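Local coordinates for protein beta-galactosidase (Marinomonas sp. ef1, PDB 6Y2K) that probably hydrolyses terminal beta-D-galactose residues from beta-galactosides, as a cold-active GH42 enzyme that assembles into a hexamer, at residues 333-338 with 386-391; 391-396 with 401-406. One frame throughout, in Å; residues are numbered along the deposited sequence. Where two conformers were deposited one is given.

Followed from the N terminus, the chain completes most of its TIM barrel before reaching helix 333-343, whose first turns supply one side of interaction 1. It then runs through the eighth barrel strand, 348-352, and a further loop into helix 377-395, where residues 386-391 close the 47-residue excursion. Interaction 2 starts where interaction 1 ends, at the shared V391, and closes a far shorter loop of four residues as 401-406 comes to lie against the end of the same helix. The two contacts follow in series, neither nested nor crossed, with centres about 13 Å apart. Helix 377-395 thus joins the barrel to helix 400-404, while strands 636-640 and 618-623 of the C-terminal sheet lie alongside.

Interaction 1 (333-338 with 386-391); sequences AVRLWT and AQEVKV
R335 and E388 make the contact between two helical segments whose CA atoms come no nearer than 9.8 Å, R335 CA to A386 CA; V385, a turn before E388, packs against R335 and T338. R335 leaves its helix with CG anti to the backbone N (chi1 164°) and runs extended to NE; the extended E388 chain meets it at about a right angle. The guanidinium is gripped side-on by a two-pronged salt bridge. R335 NE lies 2.8 Å from E388 OE1 in a nearly straight bond, whereas the bond from R335 NH2 to E388 OE2, at 3.0 Å, is clearly bent (N-H...O 132°). Each oxygen is approached on its syn side. The guanidinium and carboxylate planes are turned 55° apart, which leaves E388 OE1 in the guanidinium plane but E388 OE2 tilted out of it, in keeping with the bent second bond. R335 NH1 has a second acidic partner in D649, and E388 OE1 also accepts from W339 NE1, which together should restrict rotation of both groups. I640 of strand 636-640 touches both side chains. This is an interhelical salt bridge on the outside of a TIM barrel, tying the helix before the eighth strand to helix 377-395, beside the small C-terminal antiparallel sheet.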
ATOM      1  N   ALA A 333      31.399   2.128 -16.603  1.00 15.53           N
ATOM      2  CA  ALA A 333      31.577   2.541 -15.202  1.00 15.48           C
ATOM      3  C   ALA A 333      33.042   2.677 -14.773  1.00 15.22           C
ATOM      4  O   ALA A 333      33.359   3.559 -13.989  1.00 14.41           O
ATOM      5  CB  ALA A 333      30.826   1.620 -14.246  1.00 15.23           C
ATOM      6  N   VAL A 334      33.932   1.825 -15.286  1.00 15.27           N
ATOM      7  CA  VAL A 334      35.349   1.917 -14.905  1.00 15.41           C
ATOM      8  C   VAL A 334      35.949   3.224 -15.462  1.00 15.74           C
ATOM      9  O   VAL A 334      36.703   3.912 -14.773  1.00 15.51           O
ATOM     10  CB  VAL A 334      36.164   0.678 -15.346  1.00 15.42           C
ATOM     11  CG1 VAL A 334      37.648   0.865 -15.019  1.00 15.55           C
ATOM     12  CG2 VAL A 334      35.605  -0.592 -14.685  1.00 15.93           C
ATOM     13  N   ARG A 335      35.606   3.554 -16.710  1.00 15.92           N
ATOM     14  CA  ARG A 335      35.957   4.859 -17.295  1.00 16.09           C
ATOM     15  C   ARG A 335      35.398   6.008 -16.456  1.00 15.91           C
ATOM     16  O   ARG A 335      36.107   6.973 -16.172  1.00 15.55           O
ATOM     17  CB  ARG A 335      35.448   4.954 -18.734  1.00 17.02           C
ATOM     18  CG  ARG A 335      35.414   6.357 -19.321  1.00 17.68           C
ATOM     19  CD  ARG A 335      35.204   6.292 -20.824  1.00 18.69           C
ATOM     20  NE  ARG A 335      35.140   7.629 -21.410  1.00 19.71           N
ATOM     21  CZ  ARG A 335      34.035   8.363 -21.541  1.00 20.22           C
ATOM     22  NH1 ARG A 335      32.851   7.936 -21.105  1.00 20.39           N
ATOM     23  NH2 ARG A 335      34.124   9.563 -22.102  1.00 20.77           N
ATOM     24  N   LEU A 336      34.126   5.880 -16.071  1.00 15.69           N
ATOM     25  CA  LEU A 336      33.440   6.881 -15.255  0.50 15.77           C
ATOM     26  C   LEU A 336      34.221   7.159 -13.974  1.00 15.33           C
ATOM     27  O   LEU A 336      34.511   8.311 -13.662  1.00 14.91           O
ATOM     28  CB  LEU A 336      32.009   6.414 -14.923  0.50 16.04           C
ATOM     29  CG  LEU A 336      30.953   7.403 -14.417  0.50 16.31           C
ATOM     30  CD1 LEU A 336      29.678   6.629 -14.132  0.50 16.55           C
ATOM     31  CD2 LEU A 336      31.351   8.178 -13.175  0.50 16.56           C
ATOM     32  N   TRP A 337      34.552   6.094 -13.241  1.00 15.20           N
ATOM     33  CA  TRP A 337      35.237   6.228 -11.950  1.00 14.96           C
ATOM     34  C   TRP A 337      36.636   6.802 -12.097  1.00 14.76           C
ATOM     35  O   TRP A 337      37.102   7.539 -11.226  1.00 14.89           O
ATOM     36  CB  TRP A 337      35.314   4.874 -11.215  1.00 14.74           C
ATOM     37  CG  TRP A 337      33.987   4.231 -10.917  1.00 14.52           C
ATOM     38  CD1 TRP A 337      32.828   4.863 -10.557  1.00 14.42           C
ATOM     39  CD2 TRP A 337      33.698   2.828 -10.914  1.00 14.30           C
ATOM     40  NE1 TRP A 337      31.828   3.941 -10.348  1.00 14.33           N
ATOM     41  CE2 TRP A 337      32.332   2.684 -10.562  1.00 14.47           C
ATOM     42  CE3 TRP A 337      34.457   1.673 -11.189  1.00 14.40           C
ATOM     43  CZ2 TRP A 337      31.706   1.430 -10.470  1.00 14.60           C
ATOM     44  CZ3 TRP A 337      33.835   0.428 -11.100  1.00 14.42           C
ATOM     45  CH2 TRP A 337      32.468   0.319 -10.735  1.00 14.45           C
ATOM     46  N   THR A 338      37.304   6.457 -13.198  1.00 14.86           N
ATOM     47  CA  THR A 338      38.658   6.940 -13.473  1.00 14.76           C
ATOM     48  C   THR A 338      38.659   8.447 -13.722  1.00 14.99           C
ATOM     49  O   THR A 338      39.411   9.175 -13.064  1.00 15.69           O
ATOM     50  CB  THR A 338      39.299   6.173 -14.650  1.00 14.56           C
ATOM     51  OG1 THR A 338      39.236   4.764 -14.400  1.00 14.59           O
ATOM     52  CG2 THR A 338      40.770   6.567 -14.849  1.00 14.78           C
ATOM     53  N   ALA A 386      43.130   6.343 -21.341  1.00 21.00           N
ATOM     54  CA  ALA A 386      44.500   6.757 -21.685  1.00 21.77           C
ATOM     55  C   ALA A 386      44.536   7.576 -22.984  1.00 21.97           C
ATOM     56  O   ALA A 386      45.215   8.604 -23.054  1.00 22.51           O
ATOM     57  CB  ALA A 386      45.417   5.540 -21.795  1.00 21.89           C
ATOM     58  N   GLN A 387      43.783   7.122 -23.987  1.00 23.10           N
ATOM     59  CA  GLN A 387      43.621   7.856 -25.254  1.00 24.24           C
ATOM     60  C   GLN A 387      42.940   9.202 -25.008  1.00 23.27           C
ATOM     61  O   GLN A 387      43.388  10.227 -25.524  1.00 22.98           O
ATOM     62  CB  GLN A 387      42.819   7.035 -26.270  1.00 26.05           C
ATOM     63  CG  GLN A 387      43.542   5.778 -26.743  1.00 28.84           C
ATOM     64  CD  GLN A 387      42.635   4.712 -27.365  1.00 31.57           C
ATOM     65  OE1 GLN A 387      41.400   4.755 -27.247  1.00 33.77           O
ATOM     66  NE2 GLN A 387      43.259   3.730 -28.026  1.00 31.80           N
ATOM     67  N   GLU A 388      41.880   9.203 -24.198  1.00 21.79           N
ATOM     68  CA  GLU A 388      41.149  10.436 -23.906  1.00 21.42           C
ATOM     69  C   GLU A 388      41.962  11.473 -23.140  1.00 21.06           C
ATOM     70  O   GLU A 388      41.769  12.671 -23.380  1.00 19.98           O
ATOM     71  CB  GLU A 388      39.823  10.163 -23.186  1.00 21.74           C
ATOM     72  CG  GLU A 388      38.764   9.521 -24.076  1.00 21.44           C
ATOM     73  CD  GLU A 388      37.489   9.157 -23.326  1.00 21.99           C
ATOM     74  OE1 GLU A 388      37.541   8.883 -22.098  1.00 20.86           O
ATOM     75  OE2 GLU A 388      36.420   9.158 -23.967  1.00 21.51           O
ATOM     76  N   VAL A 389      42.872  11.059 -22.248  1.00 21.08           N
ATOM     77  CA  VAL A 389      43.692  12.077 -21.556  1.00 21.94           C
ATOM     78  C   VAL A 389      44.692  12.731 -22.533  1.00 21.91           C
ATOM     79  O   VAL A 389      44.977  13.911 -22.398  1.00 22.25           O
ATOM     80  CB  VAL A 389      44.365  11.661 -20.198  1.00 22.69           C
ATOM     81  CG1 VAL A 389      43.624  10.547 -19.455  1.00 22.34           C
ATOM     82  CG2 VAL A 389      45.851  11.384 -20.331  1.00 23.73           C
ATOM     83  N   LYS A 390      45.199  11.980 -23.510  1.00 22.81           N
ATOM     84  CA  LYS A 390      46.054  12.566 -24.559  1.00 24.09           C
ATOM     85  C   LYS A 390      45.287  13.593 -25.396  1.00 23.26           C
ATOM     86  O   LYS A 390      45.802  14.679 -25.650  1.00 23.11           O
ATOM     87  CB  LYS A 390      46.655  11.489 -25.460  1.00 25.56           C
ATOM     88  CG  LYS A 390      47.708  10.642 -24.765  1.00 27.54           C
ATOM     89  CD  LYS A 390      48.192   9.535 -25.678  1.00 29.86           C
ATOM     90  CE  LYS A 390      49.198   8.636 -24.980  1.00 32.55           C
ATOM     91  NZ  LYS A 390      49.317   7.333 -25.697  1.00 34.30           N
ATOM     92  N   VAL A 391      44.050  13.255 -25.769  1.00 23.41           N
ATOM     93  CA  VAL A 391      43.146  14.181 -26.484  1.00 23.65           C
ATOM     94  C   VAL A 391      42.908  15.458 -25.668  1.00 23.77           C
ATOM     95  O   VAL A 391      42.973  16.571 -26.207  1.00 23.36           O
ATOM     96  CB  VAL A 391      41.797  13.512 -26.846  1.00 23.68           C
ATOM     97  CG1 VAL A 391      40.806  14.521 -27.418  1.00 24.23           C
ATOM     98  CG2 VAL A 391      42.001  12.378 -27.845  1.00 23.44           C
TER

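Interaction 2 (391-396 with 401-406)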
ATOM      1  N   VAL A 391      44.050  13.255 -25.769  1.00 23.41           N
ATOM      2  CA  VAL A 391      43.146  14.181 -26.484  1.00 23.65           C
ATOM      3  C   VAL A 391      42.908  15.458 -25.668  1.00 23.77           C
ATOM      4  O   VAL A 391      42.973  16.571 -26.207  1.00 23.36           O
ATOM      5  CB  VAL A 391      41.797  13.512 -26.846  1.00 23.68           C
ATOM      6  CG1 VAL A 391      40.806  14.521 -27.418  1.00 24.23           C
ATOM      7  CG2 VAL A 391      42.001  12.378 -27.845  1.00 23.44           C
ATOM      8  N   LEU A 392      42.654  15.294 -24.373  1.00 23.44           N
ATOM      9  CA  LEU A 392      42.432  16.426 -23.489  1.00 23.86           C
ATOM     10  C   LEU A 392      43.673  17.308 -23.415  1.00 24.31           C
ATOM     11  O   LEU A 392      43.577  18.513 -23.591  1.00 23.72           O
ATOM     12  CB  LEU A 392      42.065  15.961 -22.076  1.00 24.57           C
ATOM     13  CG  LEU A 392      41.244  16.861 -21.133  1.00 25.69           C
ATOM     14  CD1 LEU A 392      41.682  16.650 -19.684  1.00 25.17           C
ATOM     15  CD2 LEU A 392      41.220  18.346 -21.467  1.00 25.84           C
ATOM     16  N   ALA A 393      44.827  16.694 -23.152  1.00 25.34           N
ATOM     17  CA  ALA A 393      46.086  17.418 -23.013  1.00 26.91           C
ATOM     18  C   ALA A 393      46.385  18.249 -24.267  1.00 28.14           C
ATOM     19  O   ALA A 393      46.724  19.428 -24.161  1.00 28.30           O
ATOM     20  CB  ALA A 393      47.232  16.452 -22.726  1.00 27.29           C
ATOM     21  N   GLU A 394      46.221  17.640 -25.440  1.00 30.66           N
ATOM     22  CA  GLU A 394      46.449  18.336 -26.705  1.00 33.77           C
ATOM     23  C   GLU A 394      45.474  19.499 -26.922  1.00 32.87           C
ATOM     24  O   GLU A 394      45.893  20.569 -27.365  1.00 30.53           O
ATOM     25  CB  GLU A 394      46.384  17.372 -27.892  1.00 38.16           C
ATOM     26  CG  GLU A 394      46.585  18.067 -29.236  1.00 44.39           C
ATOM     27  CD  GLU A 394      46.962  17.128 -30.367  1.00 51.29           C
ATOM     28  OE1 GLU A 394      46.425  15.995 -30.421  1.00 58.34           O
ATOM     29  OE2 GLU A 394      47.791  17.536 -31.217  1.00 56.38           O
ATOM     30  N   SER A 395      44.192  19.289 -26.612  1.00 30.87           N
ATOM     31  CA  SER A 395      43.169  20.333 -26.788  1.00 30.50           C
ATOM     32  C   SER A 395      43.451  21.594 -25.986  1.00 29.08           C
ATOM     33  O   SER A 395      43.175  22.697 -26.462  1.00 28.76           O
ATOM     34  CB  SER A 395      41.768  19.806 -26.440  1.00 31.16           C
ATOM     35  OG  SER A 395      40.788  20.833 -26.542  1.00 31.18           O
ATOM     36  N   ILE A 396      43.995  21.442 -24.782  1.00 28.12           N
ATOM     37  CA  ILE A 396      44.315  22.603 -23.938  1.00 28.23           C
ATOM     38  C   ILE A 396      45.810  22.973 -23.930  1.00 28.29           C
ATOM     39  O   ILE A 396      46.236  23.780 -23.107  1.00 27.41           O
ATOM     40  CB  ILE A 396      43.752  22.451 -22.495  1.00 28.13           C
ATOM     41  CG1 ILE A 396      44.411  21.292 -21.731  1.00 28.70           C
ATOM     42  CG2 ILE A 396      42.244  22.262 -22.548  1.00 27.82           C
ATOM     43  CD1 ILE A 396      43.962  21.157 -20.291  1.00 29.29           C
ATOM     44  N   ASP A 401      52.641  16.381 -17.609  1.00 36.49           N
ATOM     45  CA  ASP A 401      53.016  16.942 -16.314  1.00 37.74           C
ATOM     46  C   ASP A 401      52.238  18.223 -15.980  1.00 35.13           C
ATOM     47  O   ASP A 401      51.834  18.435 -14.830  1.00 32.99           O
ATOM     48  CB  ASP A 401      54.526  17.215 -16.279  1.00 42.45           C
ATOM     49  CG  ASP A 401      55.081  17.204 -14.882  1.00 47.03           C
ATOM     50  OD1 ASP A 401      54.905  18.211 -14.157  1.00 52.29           O
ATOM     51  OD2 ASP A 401      55.696  16.179 -14.515  1.00 50.32           O
ATOM     52  N   GLU A 402      52.046  19.078 -16.981  1.00 32.27           N
ATOM     53  CA  GLU A 402      51.202  20.266 -16.840  1.00 31.50           C
ATOM     54  C   GLU A 402      49.732  19.900 -16.589  1.00 29.37           C
ATOM     55  O   GLU A 402      49.064  20.536 -15.776  1.00 27.29           O
ATOM     56  CB  GLU A 402      51.317  21.151 -18.077  1.00 32.34           C
ATOM     57  CG  GLU A 402      52.666  21.847 -18.193  1.00 33.25           C
ATOM     58  CD  GLU A 402      52.862  22.535 -19.532  1.00 33.59           C
ATOM     59  OE1 GLU A 402      52.466  21.974 -20.577  1.00 32.52           O
ATOM     60  OE2 GLU A 402      53.421  23.650 -19.531  1.00 36.81           O
ATOM     61  N   LEU A 403      49.258  18.861 -17.275  1.00 29.00           N
ATOM     62  CA  LEU A 403      47.893  18.333 -17.088  1.00 29.03           C
ATOM     63  C   LEU A 403      47.651  17.952 -15.626  1.00 28.56           C
ATOM     64  O   LEU A 403      46.661  18.365 -15.019  1.00 28.73           O
ATOM     65  CB  LEU A 403      47.647  17.107 -17.980  1.00 29.11           C
ATOM     66  CG  LEU A 403      46.308  16.952 -18.702  1.00 29.91           C
ATOM     67  CD1 LEU A 403      46.113  15.493 -19.080  1.00 30.43           C
ATOM     68  CD2 LEU A 403      45.123  17.467 -17.908  1.00 31.37           C
ATOM     69  N   MET A 404      48.574  17.173 -15.072  1.00 27.88           N
ATOM     70  CA  MET A 404      48.528  16.754 -13.666  1.00 28.22           C
ATOM     71  C   MET A 404      48.566  17.942 -12.701  1.00 27.36           C
ATOM     72  O   MET A 404      47.967  17.881 -11.628  1.00 26.64           O
ATOM     73  CB  MET A 404      49.688  15.791 -13.376  1.00 29.30           C
ATOM     74  CG  MET A 404      49.836  15.347 -11.930  1.00 30.52           C
ATOM     75  SD  MET A 404      51.212  14.206 -11.729  1.00 32.48           S
ATOM     76  CE  MET A 404      50.483  12.755 -12.460  1.00 34.13           C
ATOM     77  N   SER A 405      49.276  19.005 -13.083  1.00 26.49           N
ATOM     78  CA  SER A 405      49.418  20.202 -12.268  1.00 26.13           C
ATOM     79  C   SER A 405      48.234  21.177 -12.315  1.00 25.19           C
ATOM     80  O   SER A 405      48.267  22.187 -11.610  1.00 24.78           O
ATOM     81  CB  SER A 405      50.692  20.955 -12.671  1.00 27.73           C
ATOM     82  OG  SER A 405      51.826  20.118 -12.522  1.00 29.97           O
ATOM     83  N   LEU A 406      47.205  20.905 -13.124  1.00 24.05           N
ATOM     84  CA  LEU A 406      45.987  21.732 -13.109  1.00 23.97           C
ATOM     85  C   LEU A 406      45.484  21.913 -11.675  1.00 23.04           C
ATOM     86  O   LEU A 406      45.525  20.959 -10.888  1.00 21.59           O
ATOM     87  CB  LEU A 406      44.861  21.104 -13.938  1.00 24.54           C
ATOM     88  CG  LEU A 406      44.907  21.227 -15.459  1.00 25.34           C
ATOM     89  CD1 LEU A 406      43.821  20.349 -16.066  1.00 25.49           C
ATOM     90  CD2 LEU A 406      44.756  22.677 -15.892  1.00 25.24           C
TER
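L403 carries the largest share of this contact, reaching from helix 400-404 toward the last turns of helix 377-395 and dividing its two methyl groups between neighbouring residues there. Its CD1 rests 3.9 Å from A393 CB, while CD2 lies 4.0 Å from L392 CD1. The small A393 side chain is consistent with the close approach here, 6.3 Å between A393 CA and L403 CA. L392 points toward the other segment and crosses L403 at a slant; chi1 of -155° swings its CG to the side of the carbonyl carbon, and chi2 then sets CD1 against L403 CD2. M1, the first residue of the chain, touches both leucines, so the start of the polypeptide adds to this apolar cluster.

The chain turns a corner between the end of helix 377-395 and the short helix 400-404, with four residues between the segments. This corner follows the eighth strand of the TIM barrel, 348-352, and helix 377-395, and comes ahead of strand 412-415 of the mixed sheet. I396, the first residue to leave helical backbone angles, marks the start of the turn. Its extended side chain sends CD1 to within 4.3 Å of L406 CD1, a looser touch than those made by L403. V618 of strand 618-623 contacts both I396 and L406, placing this pair against the C-terminal sheet. Within 401-406, D401 O accepts from both S405 N and S405 OG, which arrive from opposite faces of the carbonyl plane; the hydroxyl bond, S405 OG to D401 O, measures 2.9 Å. Beyond it, R615 NH2 donates to the carbonyl oxygens of M404 and L406.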